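Local coordinates for protein tyrosine recombinase XerH (Helicobacter pylori, PDB 5JJV) that cuts and rejoins recombining DNA molecules as a site-specific tyrosine recombinase and takes part in chromosome segregation, at residues I208-M213 / V247-F252. Sequence-based numbering, arbitrary orientation.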
ATOM      1  N   ILE B 208      -3.202  25.140 -19.282  1.00 51.35           N
ATOM      2  CA  ILE B 208      -3.557  24.839 -17.902  1.00 53.32           C
ATOM      3  C   ILE B 208      -5.004  24.368 -17.798  1.00 53.83           C
ATOM      4  O   ILE B 208      -5.301  23.391 -17.110  1.00 52.84           O
ATOM      5  CB  ILE B 208      -3.353  26.064 -16.988  1.00 55.96           C
ATOM      6  CG1 ILE B 208      -1.875  26.450 -16.935  1.00 54.47           C
ATOM      7  CG2 ILE B 208      -3.877  25.783 -15.589  1.00 53.77           C
ATOM      8  CD1 ILE B 208      -1.582  27.612 -16.017  1.00 52.71           C
ATOM      9  N   VAL B 209      -5.899  25.062 -18.494  1.00 50.85           N
ATOM     10  CA  VAL B 209      -7.318  24.728 -18.472  1.00 47.20           C
ATOM     11  C   VAL B 209      -7.588  23.329 -19.022  1.00 47.37           C
ATOM     12  O   VAL B 209      -8.262  22.523 -18.382  1.00 47.64           O
ATOM     13  CB  VAL B 209      -8.148  25.749 -19.280  1.00 50.11           C
ATOM     14  CG1 VAL B 209      -9.587  25.268 -19.440  1.00 44.60           C
ATOM     15  CG2 VAL B 209      -8.105  27.117 -18.617  1.00 51.88           C
ATOM     16  N   PHE B 210      -7.050  23.042 -20.203  1.00 48.25           N
ATOM     17  CA  PHE B 210      -7.374  21.804 -20.906  1.00 48.68           C
ATOM     18  C   PHE B 210      -6.684  20.561 -20.344  1.00 49.89           C
ATOM     19  O   PHE B 210      -7.038  19.443 -20.717  1.00 51.33           O
ATOM     20  CB  PHE B 210      -7.030  21.936 -22.393  1.00 46.52           C
ATOM     21  CG  PHE B 210      -7.924  22.882 -23.145  1.00 48.90           C
ATOM     22  CD1 PHE B 210      -9.286  22.647 -23.232  1.00 52.68           C
ATOM     23  CD2 PHE B 210      -7.400  23.992 -23.783  1.00 46.65           C
ATOM     24  CE1 PHE B 210     -10.110  23.509 -23.929  1.00 55.48           C
ATOM     25  CE2 PHE B 210      -8.218  24.861 -24.481  1.00 55.13           C
ATOM     26  CZ  PHE B 210      -9.575  24.618 -24.555  1.00 56.80           C
ATOM     27  N   THR B 211      -5.706  20.737 -19.460  1.00 47.60           N
ATOM     28  CA  THR B 211      -4.961  19.586 -18.950  1.00 49.17           C
ATOM     29  C   THR B 211      -5.059  19.414 -17.433  1.00 46.51           C
ATOM     30  O   THR B 211      -4.808  18.326 -16.914  1.00 47.85           O
ATOM     31  CB  THR B 211      -3.468  19.671 -19.327  1.00 51.94           C
ATOM     32  OG1 THR B 211      -2.854  20.762 -18.629  1.00 47.04           O
ATOM     33  CG2 THR B 211      -3.299  19.863 -20.831  1.00 50.90           C
ATOM     34  N   GLY B 212      -5.422  20.484 -16.727  1.00 42.22           N
ATOM     35  CA  GLY B 212      -5.505  20.455 -15.275  1.00 48.16           C
ATOM     36  C   GLY B 212      -4.133  20.557 -14.633  1.00 53.06           C
ATOM     37  O   GLY B 212      -3.942  20.230 -13.460  1.00 57.70           O
ATOM     38  N   MET B 213      -3.175  21.014 -15.430  1.00 52.47           N
ATOM     39  CA  MET B 213      -1.787  21.156 -15.022  1.00 50.52           C
ATOM     40  C   MET B 213      -1.632  22.127 -13.850  1.00 53.04           C
ATOM     41  O   MET B 213      -2.296  23.163 -13.809  1.00 49.35           O
ATOM     42  CB  MET B 213      -0.965  21.636 -16.220  1.00 53.44           C
ATOM     43  CG  MET B 213       0.504  21.313 -16.166  1.00 59.14           C
ATOM     44  SD  MET B 213       1.325  21.783 -17.701  1.00 62.33           S
ATOM     45  CE  MET B 213       0.447  20.771 -18.889  1.00 50.90           C
ATOM     46  N   VAL B 247       0.323  13.694 -19.905  1.00 47.36           N
ATOM     47  CA  VAL B 247      -1.026  14.182 -20.162  1.00 49.68           C
ATOM     48  C   VAL B 247      -1.199  14.467 -21.649  1.00 50.18           C
ATOM     49  O   VAL B 247      -0.230  14.765 -22.349  1.00 50.18           O
ATOM     50  CB  VAL B 247      -1.345  15.453 -19.346  1.00 48.79           C
ATOM     51  CG1 VAL B 247      -1.193  15.184 -17.852  1.00 44.87           C
ATOM     52  CG2 VAL B 247      -0.456  16.606 -19.782  1.00 48.73           C
ATOM     53  N   MET B 248      -2.432  14.368 -22.130  1.00 50.55           N
ATOM     54  CA  MET B 248      -2.699  14.577 -23.547  1.00 50.08           C
ATOM     55  C   MET B 248      -3.527  15.832 -23.789  1.00 49.78           C
ATOM     56  O   MET B 248      -4.470  16.126 -23.056  1.00 50.59           O
ATOM     57  CB  MET B 248      -3.405  13.360 -24.148  1.00 49.87           C
ATOM     58  CG  MET B 248      -3.780  13.527 -25.613  1.00 48.58           C
ATOM     59  SD  MET B 248      -4.307  11.985 -26.376  1.00 61.59           S
ATOM     60  CE  MET B 248      -2.783  11.049 -26.304  1.00 40.94           C
ATOM     61  N   LEU B 249      -3.155  16.570 -24.828  1.00 51.08           N
ATOM     62  CA  LEU B 249      -3.866  17.774 -25.223  1.00 50.87           C
ATOM     63  C   LEU B 249      -4.106  17.761 -26.728  1.00 54.21           C
ATOM     64  O   LEU B 249      -3.158  17.717 -27.514  1.00 54.52           O
ATOM     65  CB  LEU B 249      -3.077  19.016 -24.805  1.00 49.29           C
ATOM     66  CG  LEU B 249      -3.525  20.377 -25.338  1.00 55.90           C
ATOM     67  CD1 LEU B 249      -4.991  20.630 -25.028  1.00 57.08           C
ATOM     68  CD2 LEU B 249      -2.656  21.473 -24.746  1.00 55.90           C
ATOM     69  N   LYS B 250      -5.374  17.783 -27.128  1.00 53.14           N
ATOM     70  CA  LYS B 250      -5.722  17.795 -28.545  1.00 52.14           C
ATOM     71  C   LYS B 250      -5.176  19.049 -29.216  1.00 51.38           C
ATOM     72  O   LYS B 250      -5.314  20.156 -28.697  1.00 51.97           O
ATOM     73  CB  LYS B 250      -7.236  17.703 -28.734  1.00 53.27           C
ATOM     74  CG  LYS B 250      -7.821  16.350 -28.370  1.00 56.95           C
ATOM     75  CD  LYS B 250      -7.084  15.229 -29.086  1.00 61.31           C
ATOM     76  CE  LYS B 250      -7.795  13.897 -28.918  1.00 59.91           C
ATOM     77  NZ  LYS B 250      -9.105  13.874 -29.621  1.00 57.97           N
ATOM     78  N   ALA B 251      -4.557  18.862 -30.376  1.00 51.20           N
ATOM     79  CA  ALA B 251      -3.822  19.932 -31.041  1.00 51.80           C
ATOM     80  C   ALA B 251      -4.709  21.088 -31.499  1.00 56.48           C
ATOM     81  O   ALA B 251      -4.276  22.239 -31.492  1.00 60.04           O
ATOM     82  CB  ALA B 251      -3.049  19.370 -32.224  1.00 52.49           C
ATOM     83  N   PHE B 252      -5.947  20.790 -31.887  1.00 54.65           N
ATOM     84  CA  PHE B 252      -6.808  21.815 -32.475  1.00 60.15           C
ATOM     85  C   PHE B 252      -7.187  22.897 -31.464  1.00 61.83           C
ATOM     86  O   PHE B 252      -7.671  23.964 -31.840  1.00 68.15           O
ATOM     87  CB  PHE B 252      -8.071  21.185 -33.086  1.00 61.08           C
ATOM     88  CG  PHE B 252      -9.065  20.673 -32.074  1.00 60.36           C
ATOM     89  CD1 PHE B 252     -10.059  21.504 -31.574  1.00 57.60           C
ATOM     90  CD2 PHE B 252      -9.027  19.355 -31.647  1.00 57.34           C
ATOM     91  CE1 PHE B 252     -10.979  21.038 -30.655  1.00 53.81           C
ATOM     92  CE2 PHE B 252      -9.949  18.882 -30.728  1.00 54.98           C
ATOM     93  CZ  PHE B 252     -10.925  19.725 -30.232  1.00 54.51           C
TER
HETATM   94  O   HOH W   1      -6.854  17.629 -22.469  1.00 52.83           O
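Leu-249 reaches from strand 244-250 to the last turn of helix 198-211, where it meets Phe-210 and Thr-211. Its CB lies 4.1 Å from the methyl CG2 of Thr-211. The leucine CG stands anti to its own backbone N (chi1 169°), and the branch beyond it carries CD1 to the base of Phe-210. There CD1 sits 3.6 Å from Phe-210 CB and 4.1 Å from Phe-210 CG, slanting against the ring. The leucine side chain also touches Ile-254. The rest of the ring of Phe-210 leads away from the strand, to stack on His-253 and meet Trp-360 of the second subunit edge-to-face.

Two residues back, Val-247 points to the same helix end. Its CG2 comes within 4.3 Å of Thr-211 CB and 4.4 Å of Met-213 CE. Thr-211 turns only carbon to the strand. Its OG1 is hydrogen-bonded to Ile-207 O, one residue before 208-213, and accepts from Met-213 N in an ST turn (N to OG1 3.2 Å).

A water lies between two carbonyls, 2.9 Å from Met-248 O; its link to Phe-210 O is short and so doubtful. Phe-210 O is also hydrogen-bonded to Trp-360 NE1 of the second subunit.

Gly-212, the first residue past the helix, has positive phi (78°), and its O accepts from NH2 of Arg-313, a predicted active-site residue. Predicted catalytic Arg-214 follows Met-213 directly. With no direct hydrogen bond across, the sheet's edge strand and the helix end leading into the predicted active site meet by the fit of apolar side chains.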